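Local coordinates for protein kinase containing Z-DNA binding domains (Danio rerio, PDB 4LB6) that binds left-handed Z-DNA through this Zalpha domain, one piece of a longer kinase that probably phosphorylates the translation initiation factor eIF2alpha, at residues 12-17 and 45-49; 24-29 and 64-68. All coordinates share one frame; numbering follows the deposited sequence.

How the contacts relate
From the N terminus, helix 10-23 comes first and supplies 12-17. Directly after it, 24-29 leads into helix 28-35. Helix 39-51 then returns to the first helix, and its residues 45-49 close contact 1. The chain runs on through strand 55-58 to 64-68, which pairs with 24-29 and closes contact 2. The two loops cross, because 24-29 lies inside the first and 64-68 beyond it. Contact 1 ties two helices together; contact 2 ties the start of helix 28-35 to strand 66-69. Their centres are 12 Å apart. They meet where Y47 and L46 pack on W67, with the rings of Y47 and W67 edge-to-face.

Contact 1: 12-17 and 45-49; sequences IEMRIC and HLYSL. With nucleotides of chain B.
This is a helix-to-helix contact in which E13 of helix 10-23 grips H45 of helix 39-51, beside an apolar patch. The short axes cross at -83° and approach to 10.5 Å. H45 ND1 donates to E13 OE2 at 2.6 Å, with an N-H...O angle of 166°. The carboxylate oxygen lies at the ring edge, nearly in the ring plane, and receives the bond on its anti lone pair. The two flat groups are nonetheless turned 69° apart. E13 reaches the ring because its chain is extended beyond CG. I12 CG2 touches the same ring at CD2, 3.5 Å away. The bond to E13 limits rotation of the imidazole. Pairing of H45 with a carboxylate would probably favour a positive charge on the imidazole. The other oxygen, E13 OE1, accepts from a water at 3.1 Å, and that water also bonds S48 OG. Thus each carboxylate oxygen has a link to helix 39-51.

The domain is a winged helix-turn-helix of the Zalpha family, and helix 39-51 is its recognition helix. Y47 serves the DNA rather than helix 10-23. C8 of DG5 of chain B sits over the centre of the Y47 ring, while Y47 OH donates to OP1 of DC4 of chain B at 2.5 Å.

L49 runs alongside E13 in the opposite direction, with L49 CD2 3.7 Å from E13 OE1. Its other methyl, CD1, packs on C17 SG. I16 uses two branches: CD1 meets H45 CB at 3.6 Å, and CG2 meets L46 CD2 at 3.7 Å. Beyond the pair, L35 of helix 28-35 touches I16 and I31 touches L46.

Contact 2: 24-29 and 64-68; sequences GRSTVQ and RPVWN. With nucleotides of chain B.
Q29 bends at chi2 (81°) and R64, with CG beside its backbone N (chi1 -47°), bends again at chi3; together these bring the Q29 amide over the R64 guanidinium. The planes are 8° apart, and Q29 CD stands 3.3 Å above the centre of the guanidinium. This is a stack and not a hydrogen-bonded pair. Both groups turn to one phosphate oxygen, OP2 of DG3 of chain B. R64 NE donates to it at 3.1 Å, and Q29 NE2 adds a weak bond. The phosphate lies at the edge of the guanidinium, while the amide covers one face, which should help fix the rotation of the guanidinium.

The backbones join through a single antiparallel bridge, a hydrogen-bonded pair of S26 and W67. W67 N donates to S26 O at 2.7 Å, and S26 N donates to W67 O at 3.0 Å. In this winged helix-turn-helix domain, the bridge adds the residues before helix 28-35 to the edge of the two-stranded wing sheet, against strand 66-69. T27 is the N-cap of that helix: its side chain caps a backbone N further on, while T27 N bonds to the carboxylate of D30. A water links V28 N to P65 O, accepting from the first and donating to the second.

At the other end V66 CG1 lies 3.6 Å from the plane of the R25 guanidinium, over its centre, and also touches R25 CB. T27 CG2 packs on R64 CB at 3.8 Å. S26 OG donates a hydrogen bond to G24 O at 2.6 Å. P65 CD rests 3.4 Å from O3' of DG3 of chain B.

Contact 1: 12-17 and 45-49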
loop_
_atom_site.group_PDB
_atom_site.type_symbol
_atom_site.label_atom_id
_atom_site.label_comp_id
_atom_site.label_asym_id
_atom_site.label_seq_id
_atom_site.Cartn_x
_atom_site.Cartn_y
_atom_site.Cartn_z
ATOM N N ILE A 12 -8.738 -8.340 -23.160
ATOM C CA ILE A 12 -8.390 -7.497 -21.999
ATOM C C ILE A 12 -8.619 -6.053 -22.357
ATOM O O ILE A 12 -9.199 -5.295 -21.590
ATOM C CB ILE A 12 -6.884 -7.652 -21.605
ATOM C CG1 ILE A 12 -6.601 -9.064 -21.153
ATOM C CG2 ILE A 12 -6.437 -6.605 -20.542
ATOM C CD1 ILE A 12 -7.435 -9.473 -20.000
ATOM N N GLU A 13 -8.142 -5.657 -23.539
ATOM C CA GLU A 13 -8.209 -4.249 -23.874
ATOM C C GLU A 13 -9.657 -3.859 -24.068
ATOM O O GLU A 13 -10.036 -2.791 -23.649
ATOM C CB GLU A 13 -7.315 -3.874 -25.077
ATOM C CG GLU A 13 -5.890 -3.641 -24.634
ATOM C CD GLU A 13 -4.860 -3.367 -25.721
ATOM O OE1 GLU A 13 -5.203 -2.991 -26.853
ATOM O OE2 GLU A 13 -3.659 -3.504 -25.397
ATOM N N MET A 14 -10.460 -4.719 -24.692
ATOM C CA MET A 14 -11.891 -4.428 -24.825
ATOM C C MET A 14 -12.538 -4.268 -23.452
ATOM O O MET A 14 -13.362 -3.352 -23.227
ATOM C CB MET A 14 -12.593 -5.540 -25.628
ATOM C CG MET A 14 -14.112 -5.460 -25.548
ATOM S SD MET A 14 -14.873 -6.749 -26.548
ATOM C CE MET A 14 -13.953 -6.567 -28.069
ATOM N N ARG A 15 -12.179 -5.160 -22.532
ATOM C CA ARG A 15 -12.775 -5.129 -21.193
ATOM C C ARG A 15 -12.376 -3.859 -20.394
ATOM O O ARG A 15 -13.183 -3.270 -19.677
ATOM C CB ARG A 15 -12.436 -6.416 -20.417
ATOM C CG ARG A 15 -13.308 -7.657 -20.864
ATOM C CD ARG A 15 -12.871 -8.943 -20.082
ATOM N NE ARG A 15 -13.245 -8.843 -18.664
ATOM C CZ ARG A 15 -12.539 -9.298 -17.612
ATOM N NH1 ARG A 15 -11.355 -9.908 -17.753
ATOM N NH2 ARG A 15 -13.045 -9.121 -16.397
ATOM N N ILE A 16 -11.147 -3.415 -20.576
ATOM C CA ILE A 16 -10.706 -2.178 -19.953
ATOM C C ILE A 16 -11.457 -0.981 -20.526
ATOM O O ILE A 16 -11.945 -0.119 -19.779
ATOM C CB ILE A 16 -9.198 -1.965 -20.164
ATOM C CG1 ILE A 16 -8.458 -3.021 -19.317
ATOM C CG2 ILE A 16 -8.772 -0.521 -19.658
ATOM C CD1 ILE A 16 -6.904 -3.175 -19.592
ATOM N N CYS A 17 -11.575 -0.950 -21.848
ATOM C CA CYS A 17 -12.197 0.191 -22.478
ATOM C C CYS A 17 -13.676 0.193 -22.134
ATOM O O CYS A 17 -14.309 1.245 -22.010
ATOM C CB CYS A 17 -12.023 0.139 -23.990
ATOM S SG CYS A 17 -10.308 0.590 -24.463
ATOM N N HIS A 45 -1.691 -2.530 -20.438
ATOM C CA HIS A 45 -2.660 -2.239 -21.511
ATOM C C HIS A 45 -3.132 -0.793 -21.546
ATOM O O HIS A 45 -3.384 -0.282 -22.634
ATOM C CB HIS A 45 -3.821 -3.254 -21.475
ATOM C CG HIS A 45 -3.387 -4.616 -21.923
ATOM N ND1 HIS A 45 -3.129 -4.916 -23.252
ATOM C CD2 HIS A 45 -3.089 -5.733 -21.222
ATOM C CE1 HIS A 45 -2.739 -6.175 -23.347
ATOM N NE2 HIS A 45 -2.712 -6.697 -22.130
ATOM N N LEU A 46 -3.270 -0.130 -20.385
ATOM C CA LEU A 46 -3.661 1.284 -20.399
ATOM C C LEU A 46 -2.604 2.126 -21.112
ATOM O O LEU A 46 -2.933 2.989 -21.960
ATOM C CB LEU A 46 -3.802 1.797 -18.952
ATOM C CG LEU A 46 -5.151 1.397 -18.332
ATOM C CD1 LEU A 46 -5.100 1.690 -16.799
ATOM C CD2 LEU A 46 -6.315 2.151 -18.931
ATOM N N TYR A 47 -1.333 1.865 -20.782
ATOM C CA TYR A 47 -0.228 2.634 -21.410
ATOM C C TYR A 47 -0.186 2.351 -22.905
ATOM O O TYR A 47 -0.025 3.273 -23.735
ATOM C CB TYR A 47 1.140 2.400 -20.720
ATOM C CG TYR A 47 1.230 3.256 -19.465
ATOM C CD1 TYR A 47 0.781 2.767 -18.221
ATOM C CD2 TYR A 47 1.615 4.609 -19.553
ATOM C CE1 TYR A 47 0.803 3.584 -17.077
ATOM C CE2 TYR A 47 1.655 5.432 -18.423
ATOM C CZ TYR A 47 1.222 4.940 -17.190
ATOM O OH TYR A 47 1.296 5.767 -16.067
ATOM N N SER A 48 -0.354 1.088 -23.275
ATOM C CA SER A 48 -0.483 0.737 -24.714
ATOM C C SER A 48 -1.668 1.402 -25.435
ATOM O O SER A 48 -1.544 1.844 -26.600
ATOM C CB SER A 48 -0.582 -0.779 -24.894
ATOM O OG SER A 48 -0.881 -1.056 -26.254
ATOM N N LEU A 49 -2.823 1.426 -24.779
ATOM C CA LEU A 49 -3.989 2.100 -25.358
ATOM C C LEU A 49 -3.793 3.613 -25.415
ATOM O O LEU A 49 -4.375 4.287 -26.255
ATOM C CB LEU A 49 -5.247 1.809 -24.551
ATOM C CG LEU A 49 -5.786 0.406 -24.640
ATOM C CD1 LEU A 49 -6.664 0.025 -23.438
ATOM C CD2 LEU A 49 -6.556 0.302 -25.970
ATOM P P DG B 5 2.533 -1.579 -12.583
ATOM O OP1 DG B 5 1.249 -1.159 -11.996
ATOM O OP2 DG B 5 3.175 -2.911 -12.296
ATOM O "O5'" DG B 5 2.420 -1.390 -14.149
ATOM C "C5'" DG B 5 3.530 -1.807 -15.076
ATOM C "C4'" DG B 5 3.263 -1.292 -16.471
ATOM O "O4'" DG B 5 3.165 0.136 -16.502
ATOM C "C3'" DG B 5 4.475 -1.592 -17.407
ATOM O "O3'" DG B 5 4.106 -2.829 -18.032
ATOM C "C2'" DG B 5 4.407 -0.469 -18.405
ATOM C "C1'" DG B 5 3.728 0.701 -17.699
ATOM N N9 DG B 5 4.566 1.811 -17.226
ATOM C C8 DG B 5 4.345 3.122 -17.533
ATOM N N7 DG B 5 5.155 3.970 -16.919
ATOM C C5 DG B 5 6.022 3.153 -16.198
ATOM C C6 DG B 5 7.076 3.527 -15.315
ATOM O O6 DG B 5 7.463 4.663 -15.048
ATOM N N1 DG B 5 7.681 2.435 -14.688
ATOM C C2 DG B 5 7.243 1.134 -14.869
ATOM N N2 DG B 5 7.896 0.174 -14.159
ATOM N N3 DG B 5 6.213 0.811 -15.705
ATOM C C4 DG B 5 5.639 1.850 -16.318
ATOM P P DC B 4 1.317 4.371 -12.476
ATOM O OP1 DC B 4 0.697 4.712 -13.826
ATOM O OP2 DC B 4 0.582 3.358 -11.583
ATOM O "O5'" DC B 4 2.719 3.820 -12.824
ATOM C "C5'" DC B 4 2.932 2.749 -13.859
ATOM C "C4'" DC B 4 3.831 1.624 -13.411
ATOM O "O4'" DC B 4 5.150 2.225 -13.107
ATOM C "C3'" DC B 4 3.368 0.924 -12.104
ATOM O "O3'" DC B 4 3.629 -0.501 -12.137
ATOM C "C2'" DC B 4 4.289 1.610 -11.025
ATOM C "C1'" DC B 4 5.558 1.719 -11.868
ATOM N N1 DC B 4 6.444 2.733 -11.265
ATOM C C2 DC B 4 7.412 2.325 -10.367
ATOM O O2 DC B 4 7.540 1.143 -10.118
ATOM N N3 DC B 4 8.185 3.265 -9.755
ATOM C C4 DC B 4 7.977 4.572 -10.024
ATOM N N4 DC B 4 8.836 5.427 -9.356
ATOM C C5 DC B 4 6.950 5.024 -10.902
ATOM C C6 DC B 4 6.211 4.063 -11.479
HETATM O O HOH W 1 -3.319 -0.712 -27.818
#

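Contact 2: 24-29 and 64-68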
loop_
_atom_site.group_PDB
_atom_site.type_symbol
_atom_site.label_atom_id
_atom_site.label_comp_id
_atom_site.label_asym_id
_atom_site.label_seq_id
_atom_site.Cartn_x
_atom_site.Cartn_y
_atom_site.Cartn_z
ATOM N N GLY A 24 -16.482 6.209 -16.783
ATOM C CA GLY A 24 -15.693 7.412 -16.927
ATOM C C GLY A 24 -14.367 7.323 -16.171
ATOM O O GLY A 24 -13.818 6.228 -15.957
ATOM N N ARG A 25 -13.873 8.494 -15.764
ATOM C CA ARG A 25 -12.567 8.650 -15.126
ATOM C C ARG A 25 -12.367 7.598 -14.054
ATOM O O ARG A 25 -13.174 7.499 -13.137
ATOM C CB ARG A 25 -12.445 10.068 -14.521
ATOM C CG ARG A 25 -12.068 11.154 -15.536
ATOM C CD ARG A 25 -12.336 12.577 -15.069
ATOM N NE ARG A 25 -11.335 13.064 -14.122
ATOM C CZ ARG A 25 -10.056 13.297 -14.426
ATOM N NH1 ARG A 25 -9.591 13.083 -15.662
ATOM N NH2 ARG A 25 -9.232 13.737 -13.482
ATOM N N SER A 26 -11.280 6.815 -14.173
ATOM C CA SER A 26 -10.992 5.735 -13.243
ATOM C C SER A 26 -9.495 5.556 -13.044
ATOM O O SER A 26 -8.684 5.885 -13.945
ATOM C CB SER A 26 -11.554 4.437 -13.801
ATOM O OG SER A 26 -12.914 4.580 -14.094
ATOM N N THR A 27 -9.115 5.040 -11.875
ATOM C CA THR A 27 -7.726 4.654 -11.626
ATOM C C THR A 27 -7.548 3.174 -11.980
ATOM O O THR A 27 -8.532 2.426 -12.164
ATOM C CB THR A 27 -7.350 4.833 -10.144
ATOM O OG1 THR A 27 -8.170 3.944 -9.373
ATOM C CG2 THR A 27 -7.608 6.313 -9.706
ATOM N N VAL A 28 -6.298 2.753 -12.121
ATOM C CA VAL A 28 -6.041 1.339 -12.403
ATOM C C VAL A 28 -6.625 0.450 -11.284
ATOM O O VAL A 28 -7.038 -0.690 -11.518
ATOM C CB VAL A 28 -4.528 1.043 -12.622
ATOM C CG1 VAL A 28 -3.641 1.383 -11.345
ATOM C CG2 VAL A 28 -4.314 -0.425 -13.168
ATOM N N GLN A 29 -6.639 0.965 -10.063
ATOM C CA GLN A 29 -7.113 0.169 -8.960
ATOM C C GLN A 29 -8.614 -0.162 -9.125
ATOM O O GLN A 29 -9.033 -1.332 -8.971
ATOM C CB GLN A 29 -6.831 0.899 -7.632
ATOM C CG GLN A 29 -5.327 0.865 -7.196
ATOM C CD GLN A 29 -4.433 1.909 -7.882
ATOM O OE1 GLN A 29 -4.908 2.795 -8.587
ATOM N NE2 GLN A 29 -3.121 1.824 -7.643
ATOM N N ARG A 64 -2.542 9.046 -8.149
ATOM C CA ARG A 64 -2.887 8.019 -9.097
ATOM C C ARG A 64 -3.272 8.664 -10.387
ATOM O O ARG A 64 -4.133 9.521 -10.389
ATOM C CB ARG A 64 -4.085 7.229 -8.592
ATOM C CG ARG A 64 -3.942 6.817 -7.163
ATOM C CD ARG A 64 -4.833 5.625 -6.899
ATOM N NE ARG A 64 -4.076 4.750 -6.026
ATOM C CZ ARG A 64 -4.622 3.864 -5.218
ATOM N NH1 ARG A 64 -5.936 3.768 -5.158
ATOM N NH2 ARG A 64 -3.823 3.099 -4.485
ATOM N N PRO A 65 -2.664 8.226 -11.493
ATOM C CA PRO A 65 -3.150 8.712 -12.778
ATOM C C PRO A 65 -4.612 8.319 -12.889
ATOM O O PRO A 65 -5.041 7.335 -12.259
ATOM C CB PRO A 65 -2.308 7.945 -13.799
ATOM C CG PRO A 65 -1.011 7.582 -13.020
ATOM C CD PRO A 65 -1.509 7.320 -11.625
ATOM N N VAL A 66 -5.365 9.136 -13.607
ATOM C CA VAL A 66 -6.763 8.857 -13.841
ATOM C C VAL A 66 -6.981 8.718 -15.316
ATOM O O VAL A 66 -6.576 9.574 -16.112
ATOM C CB VAL A 66 -7.650 9.990 -13.251
ATOM C CG1 VAL A 66 -9.032 9.875 -13.768
ATOM C CG2 VAL A 66 -7.636 9.921 -11.690
ATOM N N TRP A 67 -7.668 7.644 -15.695
ATOM C CA TRP A 67 -7.760 7.254 -17.088
ATOM C C TRP A 67 -9.168 7.510 -17.611
ATOM O O TRP A 67 -10.110 7.393 -16.856
ATOM C CB TRP A 67 -7.421 5.769 -17.214
ATOM C CG TRP A 67 -5.989 5.502 -16.825
ATOM C CD1 TRP A 67 -5.516 5.182 -15.596
ATOM C CD2 TRP A 67 -4.866 5.563 -17.690
ATOM N NE1 TRP A 67 -4.116 5.007 -15.640
ATOM C CE2 TRP A 67 -3.703 5.277 -16.918
ATOM C CE3 TRP A 67 -4.723 5.854 -19.049
ATOM C CZ2 TRP A 67 -2.414 5.238 -17.481
ATOM C CZ3 TRP A 67 -3.461 5.833 -19.593
ATOM C CH2 TRP A 67 -2.327 5.532 -18.813
ATOM N N ASN A 68 -9.288 7.840 -18.890
ATOM C CA ASN A 68 -10.599 7.873 -19.529
ATOM C C ASN A 68 -10.480 7.603 -21.023
ATOM O O ASN A 68 -9.396 7.598 -21.587
ATOM C CB ASN A 68 -11.259 9.229 -19.276
ATOM C CG ASN A 68 -12.777 9.162 -19.371
ATOM O OD1 ASN A 68 -13.341 8.123 -19.725
ATOM N ND2 ASN A 68 -13.440 10.279 -19.083
ATOM P P DG B 3 -0.404 5.095 -6.104
ATOM O OP1 DG B 3 -0.970 6.194 -5.242
ATOM O OP2 DG B 3 -1.185 3.976 -6.642
ATOM O "O5'" DG B 3 0.141 6.013 -7.313
ATOM C "C5'" DG B 3 0.867 5.364 -8.397
ATOM C "C4'" DG B 3 1.572 6.388 -9.245
ATOM O "O4'" DG B 3 2.471 7.277 -8.450
ATOM C "C3'" DG B 3 2.369 5.722 -10.396
ATOM O "O3'" DG B 3 1.490 5.655 -11.582
ATOM C "C2'" DG B 3 3.451 6.811 -10.651
ATOM C "C1'" DG B 3 3.614 7.566 -9.282
ATOM N N9 DG B 3 4.776 7.238 -8.423
ATOM C C8 DG B 3 5.620 8.130 -7.814
ATOM N N7 DG B 3 6.541 7.572 -7.084
ATOM C C5 DG B 3 6.257 6.199 -7.146
ATOM C C6 DG B 3 6.923 5.145 -6.521
ATOM O O6 DG B 3 7.865 5.236 -5.752
ATOM N N1 DG B 3 6.375 3.893 -6.815
ATOM C C2 DG B 3 5.255 3.790 -7.599
ATOM N N2 DG B 3 4.834 2.539 -7.710
ATOM N N3 DG B 3 4.583 4.806 -8.205
ATOM C C4 DG B 3 5.193 5.965 -7.974
HETATM O O HOH W 2 -3.970 4.786 -12.109
#